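Local coordinates for protein metagenomic carboxyl esterase MGS0156 (Uncultured organism, PDB 5D8M) that probably hydrolyses carboxylic ester bonds, as a carboxyl esterase with an alpha/beta-hydrolase-type core, at residues A11-A14 and H15-P19; A133-A136 and A137-H140; L278-A281 and A282-I285. All coordinates share one frame; numbering follows the deposited sequence.

Contact 1 of 3, residues A11-A14 and H15-P19; sequences APLA and HAMSP
H15 lays one face of its imidazole ring over the backbone oxygen of A11, one helical turn back. A11 O sits 3.0 Å above the H15 ring plane, over its centre. This follows from the first torsion: H15 CG lies beside the backbone N and anti to the carbonyl carbon (chi1 -62°), which turns the ring back along the helix. H15 N also bonds to A11 O, at 3.1 Å and fairly straight (163°). One carbonyl thus meets both the peptide N-H and the ring of the same residue.

A second pair forms on another side of the helix. L13 and M17, a selenomethionine, run side by side and point the same way. L13 CD1 meets M17 CE at 4.1 Å. The M17 chain bends at chi2 and chi3, which brings its methyl back beside the leucine. The side chain of M17 also touches R227, A228 and L231 of helix 227-236.

The backbone bonds span fewer residues toward the end. A16 N reaches P12 O at 3.2 Å, and M17 N bonds to A14 O, three residues back, at 3.1 Å. Such a shorter span is typical of the C-terminal end of an alpha-helix, here the surface helix 10-16.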
# COMPACT_ATOMS: atom_id res chain seq x y z
N ALA A 11 -0.06 16.73 26.23
CA ALA A 11 1.35 16.80 26.64
C ALA A 11 2.23 15.60 26.22
O ALA A 11 3.32 15.82 25.67
CB ALA A 11 1.44 17.01 28.15
N PRO A 12 1.78 14.35 26.47
CA PRO A 12 2.64 13.24 26.02
C PRO A 12 2.72 13.13 24.49
O PRO A 12 3.76 12.75 23.95
CB PRO A 12 1.95 12.00 26.61
CG PRO A 12 1.09 12.52 27.72
CD PRO A 12 0.62 13.85 27.22
N LEU A 13 1.63 13.43 23.80
CA LEU A 13 1.66 13.42 22.35
C LEU A 13 2.60 14.51 21.82
O LEU A 13 3.35 14.28 20.87
CB LEU A 13 0.25 13.62 21.77
CG LEU A 13 0.23 13.74 20.24
CD1 LEU A 13 0.75 12.44 19.56
CD2 LEU A 13 -1.16 14.10 19.73
N ALA A 14 2.57 15.68 22.45
CA ALA A 14 3.44 16.78 22.04
C ALA A 14 4.91 16.39 22.16
O ALA A 14 5.69 16.58 21.23
CB ALA A 14 3.16 18.04 22.86
N HIS A 15 5.27 15.83 23.31
CA HIS A 15 6.64 15.46 23.61
C HIS A 15 7.17 14.42 22.63
O HIS A 15 8.36 14.41 22.31
CB HIS A 15 6.75 14.93 25.05
CG HIS A 15 6.38 15.93 26.10
ND1 HIS A 15 5.96 15.57 27.37
CD2 HIS A 15 6.39 17.29 26.08
CE1 HIS A 15 5.72 16.66 28.08
NE2 HIS A 15 5.97 17.72 27.32
N ALA A 16 6.30 13.54 22.15
CA ALA A 16 6.72 12.48 21.25
C ALA A 16 6.78 12.93 19.80
O ALA A 16 7.40 12.29 18.96
CB ALA A 16 5.80 11.27 21.39
N MSE A 17 6.13 14.04 19.49
CA MSE A 17 5.97 14.45 18.10
C MSE A 17 7.19 15.20 17.58
O MSE A 17 7.69 16.11 18.23
CB MSE A 17 4.73 15.32 17.94
CG MSE A 17 4.46 15.76 16.52
SE MSE A 17 4.09 14.27 15.30
CE MSE A 17 2.50 13.60 16.09
N SER A 18 7.65 14.81 16.41
CA SER A 18 8.67 15.55 15.68
C SER A 18 8.00 16.61 14.79
O SER A 18 6.97 16.33 14.20
CB SER A 18 9.49 14.60 14.81
OG SER A 18 9.94 13.49 15.56
N PRO A 19 8.60 17.82 14.71
CA PRO A 19 8.08 18.87 13.82
C PRO A 19 7.83 18.34 12.42
O PRO A 19 8.70 17.67 11.83
CB PRO A 19 9.21 19.91 13.81
CG PRO A 19 9.82 19.76 15.14
CD PRO A 19 9.79 18.28 15.44

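Contact 2 of 3, residues A133-A136 and A137-H140; sequences ARNA and AIIH
N135 and I138 both start their side chains beside the backbone N and anti to the carbonyl carbon (CG of N135, chi1 -78°; CG1 of I138, chi1 -70°). The two chains therefore lie side by side and point the same way. The end of the isoleucine, I138 CD1, comes to 3.7 Å from OD1 of N135. This is a van der Waals contact of a methyl with an amide oxygen. The polar work of the amide is done elsewhere: OD1 accepts from G127 N, and ND2 donates to D163 OD2. Bonds at both ends fix the rotation of this buried amide. I138 also packs on W130, and the guanidinium of R134 makes a cation-pi contact with the same indole.

I139 packs along the carbonyl of N135. I139 CG1 lies 3.3 Å from N135 O, and I139 CD1 runs on past N135 O at 3.5 Å. I139 N also bonds to N135 O, at 3.0 Å. Helix 132-143 belongs to the crossover from strand 120-123 to strand 151-157 of the parallel sheet, a beta-alpha-beta connection in a fold consistent with the alpha/beta-hydrolase type. It packs on helix 159-170, where A136 meets A167 and I139 meets D163 and V164.

H140 takes a different rotation. Its CG is anti to the backbone N (chi1 -176°), and the ring leads away from A133-A136. There it stacks with Y171 and bonds through NE2 to D173 OD2. H140 N gives A136 O a short bond of 2.9 Å. The bond from I138 N to R134 O is weak, at 3.4 Å. A137 N closes on A133 O at 3.2 Å.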
# COMPACT_ATOMS: atom_id res chain seq x y z
N ALA A 133 9.54 -3.95 13.24
CA ALA A 133 10.87 -4.54 13.36
C ALA A 133 10.82 -6.07 13.21
O ALA A 133 11.66 -6.67 12.52
CB ALA A 133 11.51 -4.17 14.69
N ARG A 134 9.85 -6.69 13.87
CA ARG A 134 9.71 -8.13 13.77
C ARG A 134 9.36 -8.56 12.32
O ARG A 134 9.90 -9.55 11.81
CB ARG A 134 8.65 -8.62 14.76
CG ARG A 134 8.59 -10.13 14.83
CD ARG A 134 7.76 -10.61 16.01
NE ARG A 134 7.94 -12.04 16.25
CZ ARG A 134 7.35 -12.69 17.25
NH1 ARG A 134 6.54 -12.04 18.08
NH2 ARG A 134 7.57 -13.99 17.43
N ASN A 135 8.50 -7.80 11.65
CA ASN A 135 8.12 -8.14 10.27
C ASN A 135 9.23 -7.84 9.28
O ASN A 135 9.38 -8.54 8.28
CB ASN A 135 6.85 -7.39 9.87
CG ASN A 135 5.61 -8.03 10.45
OD1 ASN A 135 5.67 -9.14 10.96
ND2 ASN A 135 4.48 -7.35 10.34
N ALA A 136 10.01 -6.80 9.55
CA ALA A 136 11.18 -6.47 8.74
C ALA A 136 12.16 -7.64 8.69
O ALA A 136 12.77 -7.91 7.65
CB ALA A 136 11.86 -5.22 9.27
N ALA A 137 12.34 -8.33 9.81
CA ALA A 137 13.25 -9.47 9.81
C ALA A 137 12.69 -10.63 8.97
O ALA A 137 13.44 -11.35 8.30
CB ALA A 137 13.54 -9.93 11.25
N ILE A 138 11.38 -10.81 9.00
CA ILE A 138 10.72 -11.83 8.18
C ILE A 138 10.98 -11.56 6.70
O ILE A 138 11.36 -12.46 5.93
CB ILE A 138 9.19 -11.86 8.47
CG1 ILE A 138 8.98 -12.45 9.87
CG2 ILE A 138 8.44 -12.66 7.39
CD1 ILE A 138 7.53 -12.33 10.41
N ILE A 139 10.80 -10.30 6.31
CA ILE A 139 10.97 -9.87 4.93
C ILE A 139 12.41 -10.07 4.49
O ILE A 139 12.69 -10.63 3.41
CB ILE A 139 10.54 -8.40 4.77
CG1 ILE A 139 9.03 -8.28 5.05
CG2 ILE A 139 10.87 -7.90 3.39
CD1 ILE A 139 8.58 -6.84 5.32
N HIS A 140 13.34 -9.64 5.33
CA HIS A 140 14.76 -9.88 5.12
C HIS A 140 15.07 -11.36 4.83
O HIS A 140 15.82 -11.67 3.90
CB HIS A 140 15.54 -9.41 6.35
CG HIS A 140 17.02 -9.51 6.20
ND1 HIS A 140 17.84 -9.91 7.23
CD2 HIS A 140 17.83 -9.24 5.15
CE1 HIS A 140 19.10 -9.89 6.82
NE2 HIS A 140 19.12 -9.49 5.56

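Contact 3 of 3, residues L278-A281 and A282-I285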
# COMPACT_ATOMS: atom_id res chain seq x y z
N LEU A 278 -8.79 4.51 6.33
CA LEU A 278 -7.83 4.23 7.40
C LEU A 278 -6.58 5.09 7.27
O LEU A 278 -5.96 5.44 8.28
CB LEU A 278 -7.45 2.73 7.45
CG LEU A 278 -8.60 1.74 7.77
CD1 LEU A 278 -8.13 0.29 7.77
CD2 LEU A 278 -9.25 2.08 9.11
N VAL A 279 -6.23 5.45 6.04
CA VAL A 279 -5.04 6.28 5.77
C VAL A 279 -5.43 7.54 4.99
O VAL A 279 -6.12 7.45 3.98
CB VAL A 279 -3.97 5.48 4.96
CG1 VAL A 279 -2.67 6.31 4.77
CG2 VAL A 279 -3.68 4.13 5.65
N ILE A 280 -5.01 8.70 5.47
CA ILE A 280 -5.09 9.98 4.74
C ILE A 280 -4.09 10.02 3.55
O ILE A 280 -2.93 9.62 3.69
CB ILE A 280 -4.81 11.16 5.71
CG1 ILE A 280 -5.83 11.15 6.87
CG2 ILE A 280 -4.82 12.49 4.97
CD1 ILE A 280 -5.45 12.06 8.04
N ALA A 281 -4.52 10.54 2.40
CA ALA A 281 -3.69 10.46 1.19
C ALA A 281 -2.34 11.15 1.36
O ALA A 281 -1.31 10.61 0.95
CB ALA A 281 -4.43 11.04 0.01
N ALA A 282 -2.32 12.31 2.01
CA ALA A 282 -1.07 13.03 2.30
C ALA A 282 -0.13 12.27 3.27
O ALA A 282 1.05 12.61 3.39
CB ALA A 282 -1.39 14.44 2.85
N ASP A 283 -0.63 11.23 3.92
CA ASP A 283 0.14 10.40 4.83
C ASP A 283 0.60 9.10 4.16
O ASP A 283 1.13 8.22 4.83
CB ASP A 283 -0.69 10.03 6.06
CG ASP A 283 -1.07 11.23 6.92
OD1 ASP A 283 -0.83 12.39 6.49
OD2 ASP A 283 -1.62 11.01 8.04
N ALA A 284 0.38 9.00 2.85
CA ALA A 284 0.54 7.73 2.16
C ALA A 284 1.50 7.84 0.99
O ALA A 284 1.46 7.03 0.04
CB ALA A 284 -0.84 7.22 1.66
N ILE A 285 2.36 8.85 1.05
CA ILE A 285 3.30 9.07 -0.03
C ILE A 285 4.72 9.08 0.50
O ILE A 285 5.06 9.87 1.39
CB ILE A 285 2.97 10.39 -0.76
CG1 ILE A 285 1.55 10.27 -1.37
CG2 ILE A 285 4.02 10.66 -1.87
CD1 ILE A 285 0.96 11.59 -1.83
O HOH W 1 -3.11 8.73 7.70
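I280 and D283 stand side by side and point the same way, three residues apart. The carboxylate carbon of D283, CG, lies 3.9 Å from I280 CB. D283 OD2 is 4.0 Å from the end of the isoleucine, I280 CD1, so the aliphatic chain runs alongside the acid group. In both residues the first gamma carbon, CG1 of I280 and CG of D283, sits beside the backbone N, which keeps the two branches together. A water ties the pair: it accepts from I280 N at 2.9 Å and donates to D283 OD2 at 2.7 Å. The same oxygen forms a salt bridge with R227. With an alanine in place of D283, R227 would probably be left without this charged mate and the bridging water without its acceptor.

The backbone beneath is a short 3-10 turn in the loop between helix 262-269 and strand 290-293, in a core consistent with the alpha/beta-hydrolase type. D283 N bonds to I280 O at 2.8 Å, and A284 N to A281 O at 3.0 Å. Both donors stand above the carbonyl planes, as such tight i to i+3 winding entails. The backbone of D283 also bonds to D189, and that of A281 to L274.

V279 and A284 make an apolar contact across the turn. V279 CG1 meets A284 CB at 3.7 Å, its methyl being anti to the backbone N (chi1 -175°). The V279 side chain also touches H299. I285 brings CG1 to 3.7 Å from A281 O, an apolar flank to a carbonyl already used by A284 N.

Contact 1 lies on the surface, contact 2 is partly buried and contact 3 is buried, with centres about 26, 17 and 10 Å from that of the chain. Contact 2 lies within one alpha-helix; contact 1 runs off the end of another; contact 3 is a tight turn in a loop. None touches another: the nearest atoms of contacts 1 and 3 are about 9 Å apart. R227 links those two indirectly, since M17 packs on it and D283 pairs with its charge. Contact 1 relies on backbone bonds and ring-to-carbonyl packing. Contact 2 sends its amide and imidazole to outside partners. Contact 3 adds a bridging water and, to R227 outside its segments, a salt bridge.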